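Acetone carboxylase alpha subunit (Xanthobacter autotrophicus Py2, PDB 5M45) forms the alpha subunit of a multi-subunit carboxylase, belongs to the hydantoinase B/oxoprolinase family and carries a bound manganese ion. Local coordinates at residues Leu212-Asp215 and Trp216-Ser220; Thr226-Tyr229 and Trp230-Glu234; Gly240-Met243 and Ile244-Leu247; Pro159-Glu163 and Gly164-Gly168; Asn141-Ser144 and Leu145-Asn148. One frame throughout, in Å; residues are numbered along the deposited sequence.

Interactions 1 and 2 are the starts of two successive helices, 214-222 and 227-255, and interaction 3 lies farther along the second. Interactions 1 and 2 are buried and touch through W216 and E234, and both meet the second subunit. Interaction 3 is partly buried and adds a flat arginine-histidine stack to its backbone bonds. Interaction 4, a hairpin tip with exposed turn residues, rests against interaction 3 where R245 meets P159 and I160; its chemistry is strand pairing, apolar packing and bridging water. Interaction 5 is a fully buried loop near the manganese ion, held largely by polar side chains and tight-turn backbone bonds.

Interaction 1: Leu212-Asp215 and Trp216-Ser220; sequences LFRD and WLHES
L212 and L217 form the apolar centre, their side chains crossing at about a right angle with L212 CD1 3.9 Å from L217 CD2. L212 CD2 also comes within 4.4 Å of W216 CD1, approaching the indole obliquely. L217 CG, anti to its carbonyl carbon (chi1 -66°), sits against F213 O and sends CD2 back to L212. On W216, S220 OG lies over one ring face, 3.9 Å above its plane, and gives a 2.7 Å hydrogen bond to W216 O. That carbonyl also accepts from S220 N, which reaches it from the opposite face of the carbonyl plane. These are the opening turns of helix 214-222, with F213 at the N-cap position just after edge strand 211-212; L212 and W216 pack on strands 138-141 and 204-208 of the antiparallel sheet. The i to i+4 ladder opens with L217 N to F213 O and continues with H218 N to R214 O, nearly straight at 172°, and E219 N to D215 O. Farther out, R214 and H218 run side by side, R214 CG 3.7 Å from H218 CD2, while guanidinium and imidazole planes stand 83° apart. A second subunit, another copy of this protein, receives the polar ends: R214 makes a salt bridge with its D767 and bonds its N126 O, H218 ND1 bonds its Y121, and its K205 N donates to D215 OD2. Within the chain, W216 NE1 bonds E234, and E219 OE1 is held by Y199 and R204. At the polar edge a water links D215 O weakly to E219 OE2.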
loop_
_atom_site.group_PDB
_atom_site.type_symbol
_atom_site.label_atom_id
_atom_site.label_comp_id
_atom_site.label_asym_id
_atom_site.label_seq_id
_atom_site.Cartn_x
_atom_site.Cartn_y
_atom_site.Cartn_z
ATOM N N LEU A 212 19.714 -7.623 3.717
ATOM C CA LEU A 212 18.287 -7.379 3.490
ATOM C C LEU A 212 17.462 -8.668 3.260
ATOM O O LEU A 212 17.916 -9.599 2.581
ATOM C CB LEU A 212 18.097 -6.397 2.316
ATOM C CG LEU A 212 18.612 -4.977 2.596
ATOM C CD1 LEU A 212 18.601 -4.191 1.318
ATOM C CD2 LEU A 212 17.771 -4.232 3.607
ATOM N N PHE A 213 16.270 -8.718 3.815
ATOM C CA PHE A 213 15.407 -9.904 3.671
ATOM C C PHE A 213 14.763 -9.920 2.273
ATOM O O PHE A 213 14.256 -8.899 1.795
ATOM C CB PHE A 213 14.265 -9.920 4.713
ATOM C CG PHE A 213 14.694 -9.906 6.162
ATOM C CD1 PHE A 213 15.728 -10.691 6.624
ATOM C CD2 PHE A 213 13.983 -9.149 7.098
ATOM C CE1 PHE A 213 16.080 -10.706 7.990
ATOM C CE2 PHE A 213 14.336 -9.151 8.451
ATOM C CZ PHE A 213 15.397 -9.934 8.893
ATOM N N ARG A 214 14.705 -11.102 1.667
ATOM C CA ARG A 214 14.175 -11.249 0.313
ATOM C C ARG A 214 12.659 -10.917 0.204
ATOM O O ARG A 214 12.236 -10.361 -0.819
ATOM C CB ARG A 214 14.424 -12.660 -0.218
ATOM C CG ARG A 214 14.305 -12.767 -1.726
ATOM C CD ARG A 214 14.284 -14.182 -2.249
ATOM N NE ARG A 214 15.346 -15.058 -1.757
ATOM C CZ ARG A 214 16.561 -15.201 -2.272
ATOM N NH1 ARG A 214 17.400 -16.095 -1.730
ATOM N NH2 ARG A 214 16.986 -14.464 -3.290
ATOM N N ASP A 215 11.856 -11.258 1.225
ATOM C CA ASP A 215 10.418 -10.934 1.201
ATOM C C ASP A 215 10.198 -9.422 1.122
ATOM O O ASP A 215 9.339 -8.966 0.340
ATOM C CB ASP A 215 9.599 -11.570 2.362
ATOM C CG ASP A 215 10.198 -11.323 3.756
ATOM O OD1 ASP A 215 11.424 -11.180 3.880
ATOM O OD2 ASP A 215 9.412 -11.276 4.748
ATOM N N TRP A 216 10.987 -8.648 1.889
ATOM C CA TRP A 216 11.001 -7.183 1.790
ATOM C C TRP A 216 11.395 -6.694 0.389
ATOM O O TRP A 216 10.738 -5.812 -0.193
ATOM C CB TRP A 216 11.946 -6.567 2.837
ATOM C CG TRP A 216 12.456 -5.179 2.515
ATOM C CD1 TRP A 216 13.705 -4.857 2.063
ATOM C CD2 TRP A 216 11.716 -3.958 2.566
ATOM N NE1 TRP A 216 13.799 -3.499 1.851
ATOM C CE2 TRP A 216 12.593 -2.917 2.160
ATOM C CE3 TRP A 216 10.401 -3.629 2.937
ATOM C CZ2 TRP A 216 12.197 -1.558 2.120
ATOM C CZ3 TRP A 216 9.996 -2.264 2.866
ATOM C CH2 TRP A 216 10.897 -1.259 2.487
ATOM N N LEU A 217 12.470 -7.264 -0.150
ATOM C CA LEU A 217 12.981 -6.864 -1.473
ATOM C C LEU A 217 11.932 -7.059 -2.579
ATOM O O LEU A 217 11.630 -6.107 -3.322
ATOM C CB LEU A 217 14.309 -7.589 -1.808
ATOM C CG LEU A 217 15.535 -7.255 -0.956
ATOM C CD1 LEU A 217 16.679 -8.241 -1.180
ATOM C CD2 LEU A 217 16.031 -5.811 -1.184
ATOM N N HIS A 218 11.336 -8.259 -2.642
ATOM C CA HIS A 218 10.342 -8.570 -3.673
ATOM C C HIS A 218 9.071 -7.686 -3.557
ATOM O O HIS A 218 8.551 -7.179 -4.552
ATOM C CB HIS A 218 9.976 -10.062 -3.693
ATOM C CG HIS A 218 11.025 -10.967 -4.298
ATOM N ND1 HIS A 218 10.699 -12.053 -5.085
ATOM C CD2 HIS A 218 12.380 -10.916 -4.286
ATOM C CE1 HIS A 218 11.801 -12.646 -5.507
ATOM N NE2 HIS A 218 12.832 -11.964 -5.055
ATOM N N GLU A 219 8.607 -7.479 -2.325
ATOM C CA GLU A 219 7.390 -6.700 -2.093
ATOM C C GLU A 219 7.553 -5.233 -2.419
ATOM O O GLU A 219 6.777 -4.659 -3.222
ATOM C CB GLU A 219 6.926 -6.881 -0.643
ATOM C CG GLU A 219 5.580 -6.262 -0.337
ATOM C CD GLU A 219 5.243 -6.367 1.165
ATOM O OE1 GLU A 219 5.448 -5.323 1.815
ATOM O OE2 GLU A 219 4.798 -7.446 1.683
ATOM N N SER A 220 8.544 -4.614 -1.788
ATOM C CA SER A 220 8.826 -3.202 -1.975
ATOM C C SER A 220 9.011 -2.844 -3.442
ATOM O O SER A 220 8.422 -1.851 -3.925
ATOM C CB SER A 220 10.025 -2.751 -1.093
ATOM O OG SER A 220 11.237 -3.407 -1.416
HETATM O O HOH W 1 7.264 -8.663 2.391
#

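Interaction 2: Thr226-Tyr229 and Trp230-Glu234; sequences TTRY and WMLDE
W230 N gives T226 O an almost straight hydrogen bond, 2.9 Å long with an angle of 177° at the hydrogen, and so opens the backbone ladder. M231 N follows to T227 O, L232 N to R228 O, and D233 N to Y229 O. Y229 O has a second donor, a water 2.8 Å away that also donates to D233 OD1 at 2.7 Å, so the carboxylate is tied to the turn below it through solvent. The side chain of D233 is about 10 Å from the bound manganese ion. The four bonds form the first turns of the long helix 227-255, where T226 holds the N-cap position without a capping bond from its own side chain. T226 OG1 instead bonds D178, and T227 OG1 bonds Q221 O at the end of the preceding helix. R228 swings outward to a salt bridge with E449. T227 chi1 of -58° sets OG1 beside the backbone N and CG2 anti to it, so that CG2 lies 4.0 Å from M231 SD, the two side chains pointing the same way. M231 CG also rests against T227 O, 3.3 Å away. Beyond this pair, W230 packs on W216 and S220 of helix 214-222, while M231 and L232 meet apolar side chains of another protein's chain.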
loop_
_atom_site.group_PDB
_atom_site.type_symbol
_atom_site.label_atom_id
_atom_site.label_comp_id
_atom_site.label_asym_id
_atom_site.label_seq_id
_atom_site.Cartn_x
_atom_site.Cartn_y
_atom_site.Cartn_z
ATOM N N THR A 226 9.142 3.238 -10.287
ATOM C CA THR A 226 10.565 3.450 -10.633
ATOM C C THR A 226 11.507 2.464 -9.906
ATOM O O THR A 226 12.440 2.851 -9.180
ATOM C CB THR A 226 10.968 4.932 -10.397
ATOM O OG1 THR A 226 10.620 5.335 -9.056
ATOM C CG2 THR A 226 10.249 5.832 -11.443
ATOM N N THR A 227 11.247 1.170 -10.108
ATOM C CA THR A 227 11.914 0.093 -9.357
ATOM C C THR A 227 13.452 0.187 -9.292
ATOM O O THR A 227 14.032 0.083 -8.200
ATOM C CB THR A 227 11.495 -1.266 -9.935
ATOM O OG1 THR A 227 10.058 -1.390 -9.865
ATOM C CG2 THR A 227 12.157 -2.409 -9.153
ATOM N N ARG A 228 14.113 0.337 -10.442
ATOM C CA ARG A 228 15.577 0.345 -10.476
ATOM C C ARG A 228 16.123 1.554 -9.665
ATOM O O ARG A 228 17.102 1.431 -8.947
ATOM C CB ARG A 228 16.127 0.369 -11.933
ATOM C CG ARG A 228 17.649 0.338 -11.995
ATOM C CD ARG A 228 18.288 0.485 -13.439
ATOM N NE ARG A 228 17.744 1.624 -14.229
ATOM C CZ ARG A 228 16.669 1.548 -15.047
ATOM N NH1 ARG A 228 15.963 0.412 -15.184
ATOM N NH2 ARG A 228 16.260 2.636 -15.735
ATOM N N TYR A 229 15.454 2.707 -9.788
ATOM C CA TYR A 229 15.854 3.938 -9.088
ATOM C C TYR A 229 15.672 3.774 -7.583
ATOM O O TYR A 229 16.574 4.108 -6.811
ATOM C CB TYR A 229 15.068 5.155 -9.627
ATOM C CG TYR A 229 15.347 5.438 -11.097
ATOM C CD1 TYR A 229 14.536 4.869 -12.085
ATOM C CD2 TYR A 229 16.377 6.300 -11.494
ATOM C CE1 TYR A 229 14.780 5.087 -13.443
ATOM C CE2 TYR A 229 16.622 6.554 -12.828
ATOM C CZ TYR A 229 15.804 5.970 -13.800
ATOM O OH TYR A 229 16.050 6.202 -15.133
ATOM N N TRP A 230 14.526 3.201 -7.192
ATOM C CA TRP A 230 14.243 2.776 -5.795
ATOM C C TRP A 230 15.382 1.899 -5.199
ATOM O O TRP A 230 15.842 2.134 -4.083
ATOM C CB TRP A 230 12.880 2.011 -5.722
ATOM C CG TRP A 230 12.651 1.292 -4.448
ATOM C CD1 TRP A 230 13.108 0.046 -4.120
ATOM C CD2 TRP A 230 11.960 1.785 -3.282
ATOM N NE1 TRP A 230 12.727 -0.279 -2.839
ATOM C CE2 TRP A 230 12.036 0.777 -2.298
ATOM C CE3 TRP A 230 11.295 2.977 -2.978
ATOM C CZ2 TRP A 230 11.438 0.906 -1.029
ATOM C CZ3 TRP A 230 10.669 3.103 -1.717
ATOM C CH2 TRP A 230 10.776 2.058 -0.752
ATOM N N MET A 231 15.787 0.889 -5.960
ATOM C CA MET A 231 16.801 -0.098 -5.515
ATOM C C MET A 231 18.159 0.578 -5.217
ATOM O O MET A 231 18.780 0.320 -4.162
ATOM C CB MET A 231 16.976 -1.232 -6.539
ATOM C CG MET A 231 15.783 -2.208 -6.589
ATOM S SD MET A 231 15.831 -3.383 -7.969
ATOM C CE MET A 231 17.096 -4.457 -7.344
ATOM N N LEU A 232 18.594 1.473 -6.129
ATOM C CA LEU A 232 19.867 2.141 -5.933
ATOM C C LEU A 232 19.806 3.236 -4.827
ATOM O O LEU A 232 20.824 3.500 -4.161
ATOM C CB LEU A 232 20.461 2.642 -7.263
ATOM C CG LEU A 232 20.946 1.497 -8.177
ATOM C CD1 LEU A 232 21.120 1.927 -9.623
ATOM C CD2 LEU A 232 22.234 0.876 -7.663
ATOM N N ASP A 233 18.641 3.873 -4.625
ATOM C CA ASP A 233 18.456 4.783 -3.480
ATOM C C ASP A 233 18.578 4.027 -2.137
ATOM O O ASP A 233 19.158 4.540 -1.164
ATOM C CB ASP A 233 17.121 5.573 -3.574
ATOM C CG ASP A 233 17.147 6.662 -4.683
ATOM O OD1 ASP A 233 18.248 7.048 -5.178
ATOM O OD2 ASP A 233 16.052 7.165 -5.085
ATOM N N GLU A 234 18.085 2.788 -2.096
ATOM C CA GLU A 234 18.225 1.971 -0.911
ATOM C C GLU A 234 19.697 1.608 -0.604
ATOM O O GLU A 234 20.136 1.688 0.550
ATOM C CB GLU A 234 17.324 0.722 -0.982
ATOM C CG GLU A 234 17.524 -0.289 0.155
ATOM C CD GLU A 234 16.434 -1.356 0.183
ATOM O OE1 GLU A 234 16.248 -2.051 -0.850
ATOM O OE2 GLU A 234 15.772 -1.486 1.245
HETATM O O HOH W 2 18.705 5.821 -7.489
#

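Interaction 3: Gly240-Met243 and Ile244-Leu247; sequences GCHM and IRKL
R245 lays its guanidinium flat on the imidazole of H242, the centres 3.9 Å apart and the planes only 14° from parallel. R245 NH2 stands 3.5 Å above the ring plane, over the ring centre, while R245 NH1 lies 3.6 Å from H242 NE2. The torsions make this possible: H242 CG points back beside its own backbone N (chi1 -74°), whereas R245 leaves with CG anti to the backbone N and runs extended until it bends at chi3 (62°), which brings its flat end over the ring. The two side chains thus run alongside each other, three residues apart, on helix 227-255, whose i to i+4 bonds continue here from I244 N to G240 O through L247 N to M243 O. A water receives a hydrogen bond from R245 NH2 and donates to H242 O at 2.7 Å, tying the guanidinium to the backbone beneath it. D210 takes R245 NH2 in a salt bridge, which probably steadies the stacked group further. I244 sends CG1 and CD1 back along the helix, CD1 3.4 Å from G240 O, and packs on V68 and A71 of helix 54-75 and on V170 of strand 165-175. M243 packs on D70 and T74 of that same helix, while C241 turns to V158 and V170 on the sheet. H242 and M243 also meet the chain of another protein.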
loop_
_atom_site.group_PDB
_atom_site.type_symbol
_atom_site.label_atom_id
_atom_site.label_comp_id
_atom_site.label_asym_id
_atom_site.label_seq_id
_atom_site.Cartn_x
_atom_site.Cartn_y
_atom_site.Cartn_z
ATOM N N GLY A 240 25.883 4.760 3.450
ATOM C CA GLY A 240 26.204 5.837 4.363
ATOM C C GLY A 240 26.012 5.483 5.848
ATOM O O GLY A 240 26.842 5.850 6.677
ATOM N N CYS A 241 24.949 4.776 6.163
ATOM C CA CYS A 241 24.728 4.276 7.531
ATOM C C CYS A 241 25.907 3.417 8.012
ATOM O O CYS A 241 26.399 3.632 9.123
ATOM C CB CYS A 241 23.412 3.502 7.656
ATOM S SG CYS A 241 21.898 4.519 7.539
ATOM N N HIS A 242 26.362 2.471 7.175
ATOM C CA HIS A 242 27.472 1.573 7.551
ATOM C C HIS A 242 28.840 2.261 7.586
ATOM O O HIS A 242 29.657 1.920 8.443
ATOM C CB HIS A 242 27.476 0.274 6.698
ATOM C CG HIS A 242 26.389 -0.686 7.085
ATOM N ND1 HIS A 242 26.145 -1.859 6.397
ATOM C CD2 HIS A 242 25.476 -0.637 8.082
ATOM C CE1 HIS A 242 25.151 -2.509 6.981
ATOM N NE2 HIS A 242 24.725 -1.780 8.001
ATOM N N MET A 243 29.061 3.246 6.707
ATOM C CA MET A 243 30.269 4.107 6.771
ATOM C C MET A 243 30.347 4.835 8.124
ATOM O O MET A 243 31.406 4.866 8.764
ATOM C CB MET A 243 30.297 5.141 5.613
ATOM C CG MET A 243 30.537 4.534 4.233
ATOM S SD MET A 243 30.253 5.695 2.891
ATOM C CE MET A 243 31.654 6.767 3.136
ATOM N N ILE A 244 29.222 5.384 8.571
ATOM C CA ILE A 244 29.183 6.122 9.853
ATOM C C ILE A 244 29.332 5.172 11.048
ATOM O O ILE A 244 30.074 5.486 11.979
ATOM C CB ILE A 244 27.931 7.027 9.943
ATOM C CG1 ILE A 244 28.046 8.201 8.948
ATOM C CG2 ILE A 244 27.724 7.568 11.363
ATOM C CD1 ILE A 244 26.681 8.748 8.520
ATOM N N ARG A 245 28.630 4.032 11.038
ATOM C CA ARG A 245 28.794 3.010 12.107
ATOM C C ARG A 245 30.273 2.620 12.284
ATOM O O ARG A 245 30.794 2.574 13.399
ATOM C CB ARG A 245 27.946 1.765 11.845
ATOM C CG ARG A 245 27.993 0.723 12.989
ATOM C CD ARG A 245 27.206 -0.548 12.654
ATOM N NE ARG A 245 27.775 -1.209 11.482
ATOM C CZ ARG A 245 27.213 -2.221 10.822
ATOM N NH1 ARG A 245 26.044 -2.744 11.192
ATOM N NH2 ARG A 245 27.845 -2.738 9.770
ATOM N N LYS A 246 30.941 2.365 11.177
ATOM C CA LYS A 246 32.357 1.998 11.216
ATOM C C LYS A 246 33.224 3.111 11.806
ATOM O O LYS A 246 34.107 2.861 12.631
ATOM C CB LYS A 246 32.819 1.639 9.829
ATOM C CG LYS A 246 34.241 1.106 9.754
ATOM C CD LYS A 246 34.494 0.704 8.305
ATOM C CE LYS A 246 35.903 1.023 7.821
ATOM N NZ LYS A 246 36.656 -0.244 7.609
ATOM N N LEU A 247 32.979 4.344 11.377
ATOM C CA LEU A 247 33.718 5.494 11.927
ATOM C C LEU A 247 33.500 5.660 13.457
ATOM O O LEU A 247 34.471 5.887 14.209
ATOM C CB LEU A 247 33.378 6.774 11.177
ATOM C CG LEU A 247 33.988 8.024 11.838
ATOM C CD1 LEU A 247 35.483 8.067 11.577
ATOM C CD2 LEU A 247 33.331 9.278 11.394
HETATM O O HOH W 3 29.899 -0.667 9.130
#

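Interaction 4: Pro159-Glu163 and Gly164-Gly168; sequences PIFWE and GELIG
A beta hairpin with a two-residue type I' turn joins strands 153-162 and 165-175, the turn running from W162 to E165 with E163 and G164 at the corners. W162 N bonds E165 O at 2.8 Å, and E165 N returns to W162 O at 3.1 Å, from above the carbonyl plane. Farther down lies a classic beta bulge: I167 and G168 both face I160, whose O takes a nearly straight bond from I167 N (172°) and a weak one from G168 N, while I160 N bonds G168 O. On one side of the hairpin, the F161 ring has L166 CA over one face and G164 C at its edge, and P159 CB meets L166 CD1 at 3.9 Å. On the other, I167 CD1 reaches W162 CB, also at 3.9 Å, and I167 CG1 crosses to I160 CG2; helices 227-255 and 257-282 pack on this side. Two waters donate to E165 OE1, one shared with W162 O and the other with E163 O, while E165 OE2 meets R15 and the backbone N of G20. The glutamate thus ties the turn's carbonyls, through solvent, to the chain's N-terminal segment.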
loop_
_atom_site.group_PDB
_atom_site.type_symbol
_atom_site.label_atom_id
_atom_site.label_comp_id
_atom_site.label_asym_id
_atom_site.label_seq_id
_atom_site.Cartn_x
_atom_site.Cartn_y
_atom_site.Cartn_z
ATOM N N PRO A 159 21.031 0.566 14.430
ATOM C CA PRO A 159 21.567 0.787 15.779
ATOM C C PRO A 159 23.078 0.590 15.813
ATOM O O PRO A 159 23.636 -0.163 14.987
ATOM C CB PRO A 159 20.854 -0.274 16.632
ATOM C CG PRO A 159 20.642 -1.408 15.669
ATOM C CD PRO A 159 20.348 -0.738 14.330
ATOM N N ILE A 160 23.725 1.298 16.732
ATOM C CA ILE A 160 25.180 1.204 16.948
ATOM C C ILE A 160 25.472 0.614 18.325
ATOM O O ILE A 160 24.986 1.126 19.337
ATOM C CB ILE A 160 25.848 2.602 16.811
ATOM C CG1 ILE A 160 25.493 3.212 15.445
ATOM C CG2 ILE A 160 27.351 2.484 17.019
ATOM C CD1 ILE A 160 25.916 4.665 15.235
ATOM N N PHE A 161 26.274 -0.453 18.356
ATOM C CA PHE A 161 26.622 -1.216 19.565
ATOM C C PHE A 161 28.125 -1.111 19.894
ATOM O O PHE A 161 28.952 -0.936 19.017
ATOM C CB PHE A 161 26.209 -2.704 19.399
ATOM C CG PHE A 161 24.725 -2.962 19.630
ATOM C CD1 PHE A 161 23.792 -2.654 18.662
ATOM C CD2 PHE A 161 24.291 -3.552 20.815
ATOM C CE1 PHE A 161 22.427 -2.920 18.862
ATOM C CE2 PHE A 161 22.941 -3.784 21.035
ATOM C CZ PHE A 161 22.004 -3.491 20.055
ATOM N N TRP A 162 28.450 -1.156 21.174
ATOM C CA TRP A 162 29.821 -1.214 21.663
ATOM C C TRP A 162 29.848 -2.242 22.797
ATOM O O TRP A 162 29.139 -2.099 23.796
ATOM C CB TRP A 162 30.333 0.149 22.164
ATOM C CG TRP A 162 31.767 0.071 22.655
ATOM C CD1 TRP A 162 32.200 0.105 23.975
ATOM C CD2 TRP A 162 32.944 -0.083 21.867
ATOM N NE1 TRP A 162 33.568 -0.030 24.030
ATOM C CE2 TRP A 162 34.049 -0.143 22.754
ATOM C CE3 TRP A 162 33.176 -0.170 20.500
ATOM C CZ2 TRP A 162 35.357 -0.281 22.310
ATOM C CZ3 TRP A 162 34.510 -0.314 20.060
ATOM C CH2 TRP A 162 35.569 -0.348 20.958
ATOM N N GLU A 163 30.660 -3.285 22.607
ATOM C CA GLU A 163 30.774 -4.384 23.573
ATOM C C GLU A 163 29.436 -4.932 24.047
ATOM O O GLU A 163 29.207 -5.113 25.228
ATOM C CB GLU A 163 31.683 -3.959 24.729
ATOM C CG GLU A 163 33.137 -4.030 24.239
ATOM C CD GLU A 163 34.166 -3.543 25.228
ATOM O OE1 GLU A 163 33.751 -3.135 26.347
ATOM O OE2 GLU A 163 35.387 -3.555 24.859
ATOM N N GLY A 164 28.550 -5.179 23.093
ATOM C CA GLY A 164 27.265 -5.791 23.343
ATOM C C GLY A 164 26.156 -4.894 23.834
ATOM O O GLY A 164 25.078 -5.381 24.089
ATOM N N GLU A 165 26.384 -3.596 23.961
ATOM C CA GLU A 165 25.350 -2.663 24.430
ATOM C C GLU A 165 25.139 -1.527 23.418
ATOM O O GLU A 165 26.050 -1.157 22.693
ATOM C CB GLU A 165 25.731 -2.085 25.799
ATOM C CG GLU A 165 26.053 -3.111 26.891
ATOM C CD GLU A 165 26.404 -2.432 28.205
ATOM O OE1 GLU A 165 27.518 -1.877 28.278
ATOM O OE2 GLU A 165 25.567 -2.365 29.144
ATOM N N LEU A 166 23.926 -0.984 23.385
ATOM C CA LEU A 166 23.565 0.067 22.429
ATOM C C LEU A 166 24.092 1.410 22.902
ATOM O O LEU A 166 23.850 1.791 24.066
ATOM C CB LEU A 166 22.034 0.137 22.242
ATOM C CG LEU A 166 21.514 1.061 21.109
ATOM C CD1 LEU A 166 20.295 0.465 20.426
ATOM C CD2 LEU A 166 21.175 2.445 21.618
ATOM N N ILE A 167 24.789 2.119 22.022
ATOM C CA ILE A 167 25.342 3.419 22.328
ATOM C C ILE A 167 24.855 4.547 21.397
ATOM O O ILE A 167 25.214 5.713 21.614
ATOM C CB ILE A 167 26.897 3.409 22.377
ATOM C CG1 ILE A 167 27.499 2.986 21.035
ATOM C CG2 ILE A 167 27.394 2.449 23.460
ATOM C CD1 ILE A 167 28.915 3.523 20.809
ATOM N N GLY A 168 24.001 4.235 20.433
ATOM C CA GLY A 168 23.522 5.243 19.470
ATOM C C GLY A 168 22.796 4.633 18.287
ATOM O O GLY A 168 22.503 3.421 18.271
HETATM O O HOH W 4 29.076 -0.571 26.329
HETATM O O HOH W 5 29.237 -3.844 27.687
#

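Interaction 5: Asn141-Ser144 and Leu145-Asn148; sequences NNDS and LIGN
N148 reaches back across the loop to N142, and its side chain can be traced outward from the backbone. CB lies 3.6 Å from N142 O and nearly as close to D143 O. CG, anti to the backbone N (chi1 -159°), carries the amide over the same carbonyl, and at the tip ND2 gives N142 O a 3.1 Å hydrogen bond. The acceptor lies in the amide plane, yet the donor stands above the carbonyl plane of N142. ND2 has a second acceptor in the backbone O of D153, a residue of the manganese site, while OD1 takes a weak bond from H155; this side chain is about 7 Å from the metal. Residues 142-148 are the first part of the loop joining strands 138-141 and 153-162, which turns tightly at S144 and L145, with i to i+3 bonds from I146 N to D143 O and from G147 N to S144 O. G147, at phi 130°, adopts a backbone shape suited to glycine. D143 OD1 accepts from L145 N at 3.0 Å, an Asx turn, met from above the carboxylate plane. The same OD1 pairs with R194, and OD2 is held by T202 and by R222 of the second subunit. S144 OG closes the turn's other end, donating to N148 O at 3.0 Å. I146 extends CD1 to within 3.6 Å of N141 OD1, an oxygen that accepts from C203 N, and I146 CG1 lies 3.4 Å from D143 O.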
loop_
_atom_site.group_PDB
_atom_site.type_symbol
_atom_site.label_atom_id
_atom_site.label_comp_id
_atom_site.label_asym_id
_atom_site.label_seq_id
_atom_site.Cartn_x
_atom_site.Cartn_y
_atom_site.Cartn_z
ATOM N N ASN A 141 11.744 2.987 7.340
ATOM C CA ASN A 141 10.549 3.736 7.774
ATOM C C ASN A 141 10.250 4.918 6.872
ATOM O O ASN A 141 11.183 5.565 6.363
ATOM C CB ASN A 141 10.789 4.248 9.216
ATOM C CG ASN A 141 9.664 5.113 9.728
ATOM O OD1 ASN A 141 8.587 4.616 10.076
ATOM N ND2 ASN A 141 9.881 6.416 9.738
ATOM N N ASN A 142 8.959 5.189 6.647
ATOM C CA ASN A 142 8.526 6.454 6.026
ATOM C C ASN A 142 7.177 6.985 6.518
ATOM O O ASN A 142 6.598 7.880 5.872
ATOM C CB ASN A 142 8.531 6.337 4.492
ATOM C CG ASN A 142 7.381 5.492 3.971
ATOM O OD1 ASN A 142 6.695 4.849 4.762
ATOM N ND2 ASN A 142 7.141 5.515 2.651
ATOM N N ASP A 143 6.665 6.472 7.640
ATOM C CA ASP A 143 5.270 6.674 8.035
ATOM C C ASP A 143 5.007 8.105 8.538
ATOM O O ASP A 143 5.519 8.509 9.591
ATOM C CB ASP A 143 4.942 5.631 9.136
ATOM C CG ASP A 143 3.489 5.611 9.563
ATOM O OD1 ASP A 143 2.634 6.373 8.990
ATOM O OD2 ASP A 143 3.201 4.797 10.469
ATOM N N SER A 144 4.225 8.884 7.779
ATOM C CA SER A 144 3.898 10.240 8.191
ATOM C C SER A 144 3.004 10.332 9.442
ATOM O O SER A 144 2.998 11.386 10.100
ATOM C CB SER A 144 3.273 11.049 7.044
ATOM O OG SER A 144 4.212 11.234 6.007
ATOM N N LEU A 145 2.293 9.254 9.821
ATOM C CA LEU A 145 1.512 9.274 11.083
ATOM C C LEU A 145 2.377 9.350 12.350
ATOM O O LEU A 145 1.866 9.712 13.404
ATOM C CB LEU A 145 0.531 8.089 11.169
ATOM C CG LEU A 145 -0.714 8.231 10.302
ATOM C CD1 LEU A 145 -1.571 6.964 10.293
ATOM C CD2 LEU A 145 -1.546 9.419 10.708
ATOM N N ILE A 146 3.652 8.988 12.259
ATOM C CA ILE A 146 4.585 9.111 13.372
ATOM C C ILE A 146 5.632 10.226 13.150
ATOM O O ILE A 146 6.588 10.331 13.930
ATOM C CB ILE A 146 5.265 7.761 13.719
ATOM C CG1 ILE A 146 6.243 7.312 12.649
ATOM C CG2 ILE A 146 4.206 6.670 13.937
ATOM C CD1 ILE A 146 7.002 6.060 13.009
ATOM N N GLY A 147 5.420 11.067 12.120
ATOM C CA GLY A 147 6.168 12.305 11.989
ATOM C C GLY A 147 6.844 12.673 10.686
ATOM O O GLY A 147 7.293 13.835 10.557
ATOM N N ASN A 148 6.914 11.766 9.718
ATOM C CA ASN A 148 7.620 12.027 8.455
ATOM C C ASN A 148 6.910 13.101 7.560
ATOM O O ASN A 148 5.701 13.302 7.676
ATOM C CB ASN A 148 7.783 10.730 7.632
ATOM C CG ASN A 148 8.921 10.806 6.589
ATOM O OD1 ASN A 148 9.827 11.649 6.678
ATOM N ND2 ASN A 148 8.884 9.887 5.608
#